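Local coordinates for ebony (Drosophila melanogaster, PDB 6DYM), which probably condenses beta-alanine with amines such as dopamine and histamine, this chain being the C-terminal condensation domain of a nonribosomal peptide synthetase, at residues A29-W34 and L94-F99. Sequence-based numbering, arbitrary orientation.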
loop_
_atom_site.group_PDB
_atom_site.type_symbol
_atom_site.label_atom_id
_atom_site.label_comp_id
_atom_site.label_asym_id
_atom_site.label_seq_id
_atom_site.Cartn_x
_atom_site.Cartn_y
_atom_site.Cartn_z
ATOM N N ALA A 29 -10.305 4.221 -4.327
ATOM C CA ALA A 29 -9.022 3.950 -4.966
ATOM C C ALA A 29 -8.976 4.472 -6.401
ATOM O O ALA A 29 -9.935 4.339 -7.169
ATOM C CB ALA A 29 -8.728 2.454 -4.934
ATOM N N ASP A 30 -7.833 5.055 -6.766
ATOM C CA ASP A 30 -7.724 5.759 -8.037
ATOM C C ASP A 30 -7.708 4.815 -9.233
ATOM O O ASP A 30 -8.100 5.225 -10.329
ATOM C CB ASP A 30 -6.475 6.641 -8.024
ATOM C CG ASP A 30 -6.503 7.671 -6.899
ATOM O OD1 ASP A 30 -6.366 7.276 -5.719
ATOM O OD2 ASP A 30 -6.669 8.875 -7.197
ATOM N N LEU A 31 -7.287 3.565 -9.053
ATOM C CA LEU A 31 -7.275 2.613 -10.158
ATOM C C LEU A 31 -8.584 1.843 -10.272
ATOM O O LEU A 31 -9.110 1.679 -11.378
ATOM C CB LEU A 31 -6.116 1.630 -9.989
ATOM C CG LEU A 31 -4.722 2.220 -10.176
ATOM C CD1 LEU A 31 -3.679 1.151 -9.898
ATOM C CD2 LEU A 31 -4.560 2.794 -11.584
ATOM N N GLU A 32 -9.125 1.373 -9.145
ATOM C CA GLU A 32 -10.341 0.567 -9.167
ATOM C C GLU A 32 -11.566 1.349 -9.623
ATOM O O GLU A 32 -12.540 0.730 -10.063
ATOM C CB GLU A 32 -10.608 -0.026 -7.783
ATOM C CG GLU A 32 -9.582 -1.046 -7.348
ATOM C CD GLU A 32 -8.468 -0.441 -6.516
ATOM O OE1 GLU A 32 -7.738 0.435 -7.032
ATOM O OE2 GLU A 32 -8.320 -0.843 -5.343
ATOM N N GLN A 33 -11.547 2.683 -9.525
ATOM C CA GLN A 33 -12.694 3.462 -9.981
ATOM C C GLN A 33 -12.930 3.282 -11.473
ATOM O O GLN A 33 -14.056 3.459 -11.950
ATOM C CB GLN A 33 -12.498 4.943 -9.655
ATOM C CG GLN A 33 -11.396 5.603 -10.461
ATOM C CD GLN A 33 -11.219 7.075 -10.130
ATOM O OE1 GLN A 33 -12.192 7.817 -9.993
ATOM N NE2 GLN A 33 -9.971 7.497 -9.987
ATOM N N TRP A 34 -11.888 2.934 -12.224
ATOM C CA TRP A 34 -12.013 2.740 -13.659
ATOM C C TRP A 34 -12.399 1.317 -14.031
ATOM O O TRP A 34 -12.718 1.062 -15.198
ATOM C CB TRP A 34 -10.704 3.139 -14.351
ATOM C CG TRP A 34 -10.264 4.522 -13.969
ATOM C CD1 TRP A 34 -9.165 4.860 -13.235
ATOM C CD2 TRP A 34 -10.932 5.750 -14.282
ATOM N NE1 TRP A 34 -9.103 6.227 -13.077
ATOM C CE2 TRP A 34 -10.176 6.796 -13.710
ATOM C CE3 TRP A 34 -12.096 6.068 -14.991
ATOM C CZ2 TRP A 34 -10.547 8.136 -13.827
ATOM C CZ3 TRP A 34 -12.461 7.398 -15.106
ATOM C CH2 TRP A 34 -11.687 8.416 -14.528
ATOM N N LEU A 94 -7.427 -8.389 -9.695
ATOM C CA LEU A 94 -6.255 -9.007 -10.302
ATOM C C LEU A 94 -5.640 -8.105 -11.365
ATOM O O LEU A 94 -4.418 -8.083 -11.530
ATOM C CB LEU A 94 -6.628 -10.361 -10.903
ATOM C CG LEU A 94 -5.521 -11.106 -11.652
ATOM C CD1 LEU A 94 -4.412 -11.508 -10.693
ATOM C CD2 LEU A 94 -6.081 -12.326 -12.378
ATOM N N ILE A 95 -6.471 -7.358 -12.092
ATOM C CA ILE A 95 -5.952 -6.401 -13.062
ATOM C C ILE A 95 -5.100 -5.349 -12.364
ATOM O O ILE A 95 -4.043 -4.951 -12.872
ATOM C CB ILE A 95 -7.109 -5.765 -13.852
ATOM C CG1 ILE A 95 -7.917 -6.849 -14.571
ATOM C CG2 ILE A 95 -6.574 -4.725 -14.836
ATOM C CD1 ILE A 95 -9.066 -6.313 -15.393
ATOM N N VAL A 96 -5.539 -4.888 -11.188
ATOM C CA VAL A 96 -4.760 -3.909 -10.426
ATOM C C VAL A 96 -3.407 -4.492 -10.035
ATOM O O VAL A 96 -2.361 -3.859 -10.215
ATOM C CB VAL A 96 -5.545 -3.435 -9.189
ATOM C CG1 VAL A 96 -4.657 -2.579 -8.306
ATOM C CG2 VAL A 96 -6.773 -2.651 -9.609
ATOM N N PHE A 97 -3.406 -5.713 -9.491
ATOM C CA PHE A 97 -2.146 -6.314 -9.069
ATOM C C PHE A 97 -1.237 -6.623 -10.252
ATOM O O PHE A 97 -0.011 -6.522 -10.131
ATOM C CB PHE A 97 -2.411 -7.575 -8.251
ATOM C CG PHE A 97 -2.851 -7.291 -6.847
ATOM C CD1 PHE A 97 -1.924 -7.184 -5.824
ATOM C CD2 PHE A 97 -4.191 -7.111 -6.552
ATOM C CE1 PHE A 97 -2.330 -6.914 -4.528
ATOM C CE2 PHE A 97 -4.603 -6.841 -5.256
ATOM C CZ PHE A 97 -3.670 -6.742 -4.243
ATOM N N GLU A 98 -1.805 -6.996 -11.402
ATOM C CA GLU A 98 -0.962 -7.221 -12.571
ATOM C C GLU A 98 -0.356 -5.914 -13.065
ATOM O O GLU A 98 0.803 -5.883 -13.492
ATOM C CB GLU A 98 -1.764 -7.909 -13.674
ATOM C CG GLU A 98 -2.141 -9.348 -13.341
ATOM C CD GLU A 98 -2.780 -10.080 -14.509
ATOM O OE1 GLU A 98 -3.114 -9.428 -15.521
ATOM O OE2 GLU A 98 -2.958 -11.313 -14.410
ATOM N N PHE A 99 -1.119 -4.817 -13.001
ATOM C CA PHE A 99 -0.573 -3.516 -13.378
ATOM C C PHE A 99 0.537 -3.086 -12.427
ATOM O O PHE A 99 1.552 -2.531 -12.862
ATOM C CB PHE A 99 -1.684 -2.466 -13.409
ATOM C CG PHE A 99 -1.185 -1.053 -13.575
ATOM C CD1 PHE A 99 -0.448 -0.690 -14.693
ATOM C CD2 PHE A 99 -1.466 -0.083 -12.621
ATOM C CE1 PHE A 99 0.009 0.609 -14.858
ATOM C CE2 PHE A 99 -1.010 1.217 -12.778
ATOM C CZ PHE A 99 -0.271 1.562 -13.901
#
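Leu31 reaches across to helix 93-111 and sets one methyl, CD1, against the edge of the Phe99 ring, close to the ring plane. CD1 of Leu31 lies 3.7 Å from CD2 of Phe99, while the second methyl, CD2 of Leu31, stands off the plane on one side, 4.1 Å from CE2 of Phe99, the two side chains crossing at about a right angle. Phe99 is brought there by a first torsion of 171°, which swings CG anti to the backbone N. One turn earlier on the helix, Val96 divides its two methyls between neighbouring partners: CG1 meets Leu31 CD1 at 4.2 Å, while CG2 sits 3.9 Å from CG of Glu32. The Glu32 chain is bent at chi2 (94°), and its aliphatic part crosses the valine at about a right angle. Its carboxylate stays beside the valine methyl, OE1 of Glu32 4.1 Å from CG2 of Val96, while OE2 is hydrogen-bonded to the hydroxyl of Tyr44. That bond gives the buried acid a polar partner while its methylene joins the apolar contact. The Phe99 ring also meets the rings of Tyr188 and Phe197 at steep inclinations. No hydrogen bond links the two segments; the contact packs the loop between helices 14-25 and 41-58 on helix 93-111, in a fold consistent with that of the GNAT acyltransferases, in this atypical condensation domain.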